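Local atomic coordinates of D-alanyl-D-alanine carboxypeptidase DacB2 (Mycobacterium tuberculosis H37Rv, PDB entry 4RYE), a protein that probably trims the terminal D-Ala-D-Ala of peptidoglycan stem peptides, and shows D,D-carboxypeptidase activity on synthetic pentapeptides in vitro. Residues G221-M234 and Y246-L260. Residues are numbered along the deposited sequence; the frame is centred on the assembly and turned at random.
Sequences GAAARGGRRLVIAM and YWDQAATLFDWGFAL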
loop_
_atom_site.group_PDB
_atom_site.type_symbol
_atom_site.label_atom_id
_atom_site.label_comp_id
_atom_site.label_asym_id
_atom_site.label_seq_id
_atom_site.Cartn_x
_atom_site.Cartn_y
_atom_site.Cartn_z
ATOM N N GLY A 221 5.022 2.797 2.476
ATOM C CA GLY A 221 6.101 2.618 1.519
ATOM C C GLY A 221 7.456 2.421 2.158
ATOM O O GLY A 221 7.590 2.467 3.383
ATOM N N ALA A 222 8.473 2.219 1.327
ATOM C CA ALA A 222 9.793 1.898 1.859
ATOM C C ALA A 222 10.911 2.540 1.049
ATOM O O ALA A 222 10.730 2.868 -0.119
ATOM C CB ALA A 222 9.981 0.397 1.920
ATOM N N ALA A 223 12.065 2.713 1.692
ATOM C CA ALA A 223 13.248 3.274 1.049
ATOM C C ALA A 223 14.494 2.644 1.652
ATOM O O ALA A 223 14.446 2.102 2.752
ATOM C CB ALA A 223 13.285 4.787 1.226
ATOM N N ALA A 224 15.605 2.717 0.924
ATOM C CA ALA A 224 16.892 2.214 1.404
ATOM C C ALA A 224 17.943 3.285 1.176
ATOM O O ALA A 224 18.045 3.817 0.070
ATOM C CB ALA A 224 17.292 0.958 0.646
ATOM N N ARG A 225 18.724 3.587 2.210
ATOM C CA ARG A 225 19.864 4.490 2.096
ATOM C C ARG A 225 20.931 4.107 3.108
ATOM O O ARG A 225 20.609 3.794 4.264
ATOM C CB ARG A 225 19.442 5.946 2.356
ATOM C CG ARG A 225 18.695 6.619 1.225
ATOM C CD ARG A 225 18.629 8.124 1.420
ATOM N NE ARG A 225 17.911 8.758 0.317
ATOM C CZ ARG A 225 17.728 10.066 0.197
ATOM N NH1 ARG A 225 18.208 10.890 1.114
ATOM N NH2 ARG A 225 17.061 10.545 -0.845
ATOM N N GLY A 226 22.191 4.146 2.682
ATOM C CA GLY A 226 23.309 3.997 3.600
ATOM C C GLY A 226 23.326 2.650 4.288
ATOM O O GLY A 226 23.864 2.505 5.371
ATOM N N GLY A 227 22.731 1.653 3.654
ATOM C CA GLY A 227 22.785 0.301 4.181
ATOM C C GLY A 227 21.609 -0.073 5.064
ATOM O O GLY A 227 21.487 -1.226 5.479
ATOM N N ARG A 228 20.746 0.898 5.355
ATOM C CA ARG A 228 19.554 0.644 6.170
ATOM C C ARG A 228 18.299 0.745 5.302
ATOM O O ARG A 228 18.263 1.504 4.348
ATOM C CB ARG A 228 19.480 1.651 7.321
ATOM C CG ARG A 228 18.355 1.404 8.304
ATOM C CD ARG A 228 18.436 2.318 9.538
ATOM N NE ARG A 228 17.764 1.665 10.658
ATOM C CZ ARG A 228 17.639 2.169 11.884
ATOM N NH1 ARG A 228 18.111 3.370 12.174
ATOM N NH2 ARG A 228 17.016 1.464 12.818
ATOM N N ARG A 229 17.273 -0.032 5.623
ATOM C CA ARG A 229 16.033 0.034 4.868
ATOM C C ARG A 229 14.885 0.366 5.816
ATOM O O ARG A 229 14.729 -0.264 6.864
ATOM C CB ARG A 229 15.814 -1.287 4.124
ATOM C CG ARG A 229 17.046 -1.704 3.299
ATOM C CD ARG A 229 16.733 -2.771 2.259
ATOM N NE ARG A 229 16.403 -4.056 2.869
ATOM C CZ ARG A 229 16.100 -5.150 2.174
ATOM N NH1 ARG A 229 16.083 -5.107 0.852
ATOM N NH2 ARG A 229 15.811 -6.282 2.796
ATOM N N LEU A 230 14.092 1.365 5.447
ATOM C CA LEU A 230 13.031 1.847 6.318
ATOM C C LEU A 230 11.681 1.647 5.670
ATOM O O LEU A 230 11.562 1.626 4.449
ATOM C CB LEU A 230 13.213 3.335 6.639
ATOM C CG LEU A 230 14.475 3.763 7.412
ATOM C CD1 LEU A 230 14.492 5.275 7.637
ATOM C CD2 LEU A 230 14.598 3.023 8.753
ATOM N N VAL A 231 10.658 1.532 6.505
ATOM C CA VAL A 231 9.304 1.439 6.015
ATOM C C VAL A 231 8.459 2.416 6.828
ATOM O O VAL A 231 8.626 2.534 8.046
ATOM C CB VAL A 231 8.781 -0.014 6.087
ATOM C CG1 VAL A 231 8.864 -0.557 7.508
ATOM C CG2 VAL A 231 7.357 -0.114 5.553
ATOM N N ILE A 232 7.590 3.156 6.152
ATOM C CA ILE A 232 6.752 4.115 6.861
ATOM C C ILE A 232 5.318 3.931 6.439
ATOM O O ILE A 232 5.038 3.359 5.382
ATOM C CB ILE A 232 7.152 5.576 6.573
ATOM C CG1 ILE A 232 6.882 5.921 5.107
ATOM C CG2 ILE A 232 8.605 5.830 6.953
ATOM C CD1 ILE A 232 7.088 7.404 4.766
ATOM N N ALA A 233 4.409 4.404 7.282
ATOM C CA ALA A 233 3.002 4.496 6.913
ATOM C C ALA A 233 2.448 5.784 7.482
ATOM O O ALA A 233 2.916 6.270 8.511
ATOM C CB ALA A 233 2.218 3.288 7.416
HETATM N N MSE A 234 1.474 6.353 6.789
HETATM C CA MSE A 234 0.874 7.612 7.183
HETATM C C MSE A 234 -0.618 7.482 6.920
HETATM O O MSE A 234 -1.015 7.000 5.863
HETATM C CB MSE A 234 1.468 8.743 6.342
HETATM C CG MSE A 234 2.936 8.997 6.619
HETATM SE SE MSE A 234 3.853 9.870 5.121
HETATM C CE MSE A 234 2.622 11.349 4.822
ATOM N N TYR A 246 1.794 15.060 1.015
ATOM C CA TYR A 246 2.111 13.738 1.518
ATOM C C TYR A 246 3.493 13.309 1.029
ATOM O O TYR A 246 4.208 12.598 1.735
ATOM C CB TYR A 246 1.028 12.717 1.133
ATOM C CG TYR A 246 0.226 12.209 2.320
ATOM C CD1 TYR A 246 -0.230 13.084 3.305
ATOM C CD2 TYR A 246 -0.086 10.861 2.451
ATOM C CE1 TYR A 246 -0.964 12.622 4.396
ATOM C CE2 TYR A 246 -0.824 10.392 3.535
ATOM C CZ TYR A 246 -1.256 11.277 4.503
ATOM O OH TYR A 246 -1.989 10.819 5.583
ATOM N N TRP A 247 3.880 13.751 -0.164
ATOM C CA TRP A 247 5.192 13.378 -0.696
ATOM C C TRP A 247 6.292 14.038 0.124
ATOM O O TRP A 247 7.345 13.432 0.362
ATOM C CB TRP A 247 5.349 13.760 -2.177
ATOM C CG TRP A 247 4.309 13.174 -3.109
ATOM C CD1 TRP A 247 3.508 13.865 -3.974
ATOM C CD2 TRP A 247 3.962 11.786 -3.265
ATOM N NE1 TRP A 247 2.685 12.996 -4.654
ATOM C CE2 TRP A 247 2.944 11.715 -4.238
ATOM C CE3 TRP A 247 4.411 10.599 -2.675
ATOM C CZ2 TRP A 247 2.372 10.504 -4.639
ATOM C CZ3 TRP A 247 3.839 9.394 -3.074
ATOM C CH2 TRP A 247 2.834 9.359 -4.049
ATOM N N ASP A 248 6.039 15.283 0.535
ATOM C CA ASP A 248 6.962 16.048 1.369
ATOM C C ASP A 248 7.184 15.358 2.713
ATOM O O ASP A 248 8.327 15.148 3.134
ATOM C CB ASP A 248 6.441 17.481 1.604
ATOM C CG ASP A 248 6.562 18.368 0.371
ATOM O OD1 ASP A 248 7.472 18.140 -0.453
ATOM O OD2 ASP A 248 5.747 19.308 0.236
ATOM N N GLN A 249 6.091 15.007 3.385
ATOM C CA GLN A 249 6.179 14.426 4.720
ATOM C C GLN A 249 6.817 13.039 4.681
ATOM O O GLN A 249 7.533 12.658 5.601
ATOM C CB GLN A 249 4.802 14.386 5.403
ATOM C CG GLN A 249 4.761 13.542 6.678
ATOM C CD GLN A 249 3.502 13.775 7.510
ATOM O OE1 GLN A 249 2.397 13.895 6.976
ATOM N NE2 GLN A 249 3.671 13.857 8.823
ATOM N N ALA A 250 6.562 12.287 3.615
ATOM C CA ALA A 250 7.180 10.974 3.475
ATOM C C ALA A 250 8.686 11.131 3.356
ATOM O O ALA A 250 9.441 10.394 3.980
ATOM C CB ALA A 250 6.617 10.220 2.264
ATOM N N ALA A 251 9.122 12.083 2.541
ATOM C CA ALA A 251 10.549 12.306 2.358
ATOM C C ALA A 251 11.153 12.819 3.671
ATOM O O ALA A 251 12.270 12.463 4.038
ATOM C CB ALA A 251 10.789 13.289 1.223
ATOM N N THR A 252 10.403 13.663 4.374
ATOM C CA THR A 252 10.844 14.178 5.669
ATOM C C THR A 252 11.024 13.050 6.698
ATOM O O THR A 252 12.011 13.032 7.441
ATOM C CB THR A 252 9.871 15.251 6.192
ATOM O OG1 THR A 252 10.059 16.451 5.438
ATOM C CG2 THR A 252 10.118 15.549 7.664
ATOM N N LEU A 253 10.091 12.103 6.729
ATOM C CA LEU A 253 10.183 10.973 7.661
ATOM C C LEU A 253 11.328 10.027 7.328
ATOM O O LEU A 253 12.056 9.598 8.222
ATOM C CB LEU A 253 8.863 10.205 7.732
ATOM C CG LEU A 253 7.771 10.915 8.533
ATOM C CD1 LEU A 253 6.475 10.132 8.457
ATOM C CD2 LEU A 253 8.211 11.106 9.994
ATOM N N PHE A 254 11.496 9.719 6.045
ATOM C CA PHE A 254 12.620 8.894 5.604
ATOM C C PHE A 254 13.952 9.563 5.932
ATOM O O PHE A 254 14.846 8.923 6.509
ATOM C CB PHE A 254 12.520 8.603 4.093
ATOM C CG PHE A 254 11.579 7.461 3.739
ATOM C CD1 PHE A 254 11.652 6.233 4.398
ATOM C CD2 PHE A 254 10.634 7.617 2.731
ATOM C CE1 PHE A 254 10.790 5.184 4.055
ATOM C CE2 PHE A 254 9.772 6.586 2.389
ATOM C CZ PHE A 254 9.847 5.362 3.050
ATOM N N ASP A 255 14.085 10.843 5.572
ATOM C CA ASP A 255 15.296 11.610 5.870
ATOM C C ASP A 255 15.595 11.583 7.372
ATOM O O ASP A 255 16.736 11.362 7.790
ATOM C CB ASP A 255 15.148 13.083 5.453
ATOM C CG ASP A 255 15.377 13.318 3.961
ATOM O OD1 ASP A 255 15.774 12.379 3.240
ATOM O OD2 ASP A 255 15.170 14.469 3.514
ATOM N N TRP A 256 14.572 11.845 8.178
ATOM C CA TRP A 256 14.739 11.825 9.628
ATOM C C TRP A 256 15.206 10.447 10.104
ATOM O O TRP A 256 16.104 10.344 10.942
ATOM C CB TRP A 256 13.444 12.226 10.335
ATOM C CG TRP A 256 13.568 12.199 11.840
ATOM C CD1 TRP A 256 13.947 13.227 12.660
ATOM C CD2 TRP A 256 13.324 11.073 12.692
ATOM N NE1 TRP A 256 13.949 12.806 13.967
ATOM C CE2 TRP A 256 13.576 11.487 14.012
ATOM C CE3 TRP A 256 12.923 9.754 12.464
ATOM C CZ2 TRP A 256 13.434 10.620 15.108
ATOM C CZ3 TRP A 256 12.783 8.900 13.551
ATOM C CH2 TRP A 256 13.036 9.335 14.849
ATOM N N GLY A 257 14.604 9.398 9.556
ATOM C CA GLY A 257 14.952 8.039 9.931
ATOM C C GLY A 257 16.372 7.658 9.541
ATOM O O GLY A 257 17.060 6.945 10.274
ATOM N N PHE A 258 16.810 8.109 8.373
ATOM C CA PHE A 258 18.142 7.757 7.888
ATOM C C PHE A 258 19.216 8.513 8.645
ATOM O O PHE A 258 20.356 8.056 8.750
ATOM C CB PHE A 258 18.255 7.992 6.368
ATOM C CG PHE A 258 17.514 6.974 5.551
ATOM C CD1 PHE A 258 17.695 5.617 5.782
ATOM C CD2 PHE A 258 16.608 7.368 4.568
ATOM C CE1 PHE A 258 16.997 4.671 5.031
ATOM C CE2 PHE A 258 15.909 6.431 3.822
ATOM C CZ PHE A 258 16.099 5.079 4.060
ATOM N N ALA A 259 18.847 9.678 9.169
ATOM C CA ALA A 259 19.784 10.498 9.910
ATOM C C ALA A 259 19.881 10.050 11.372
ATOM O O ALA A 259 20.835 10.396 12.069
ATOM C CB ALA A 259 19.387 11.968 9.823
ATOM N N LEU A 260 18.905 9.266 11.821
ATOM C CA LEU A 260 18.839 8.831 13.220
ATOM C C LEU A 260 19.997 7.899 13.579
ATOM O O LEU A 260 20.354 7.011 12.811
ATOM C CB LEU A 260 17.502 8.126 13.498
ATOM C CG LEU A 260 17.180 7.748 14.949
ATOM C CD1 LEU A 260 17.023 8.998 15.827
ATOM C CD2 LEU A 260 15.915 6.875 15.005
HETATM O O HOH W 1 17.158 13.669 1.066
HETATM O O HOH W 2 19.228 5.622 10.835
#
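Selenomethionine Met234 meets the first turns of helix 246-259 with its whole side chain. Its CB lies 4.0 Å from Tyr246 CE2, and CG reaches Leu253 CD1. SE rests against the backbone of Ala250, 3.9 Å from its CA. A bend at chi3 (51°) then turns CE over the centre of the Tyr246 ring, 3.5 Å from the centroid, a CH-pi contact that SE backs up as a longer Met-aromatic one. CE also touches Gln249 OE1, an oxygen already hydrogen-bonded to the backbone N of Ala20.

Further along, two phenylalanines one helical turn apart descend onto the hairpin. Phe254 is clasped between Ala223 CB, 3.7 Å from the ring centroid, and Ile232 CD1, nearer the rim on the opposite face. Phe258 is held likewise: Arg225 CB sits above the ring centre (3.6 Å to the centroid) and Leu230 CD1 below. That same methyl fits against Gly257, 3.6 Å from its CA, where the helix has no side chain.

Polar groups gather at the hairpin's turn end. Arg225 NH1 and Asp255 OD1 form a long salt bridge of 3.6 Å, the oxygen well out of the guanidinium plane; one water bridges them. Tyr201 OH hydrogen-bonds Asp255 OD1, and Arg225 NE the Pro202 carbonyl. Arg228, paired with Asp27, donates through NH1 to a water whose protons are probably shared among acceptors including Gly257 O and Leu260 O.

The C-terminal helix thus packs on one face of the central antiparallel sheet of the penicillin-binding protein/beta-lactamase fold, helix 155-166 covering the other. The buried contact depends on the fit of methyls and rings; at the turn end Arg225-Asp255 probably adds charge attraction alone, water carrying the directed bonds.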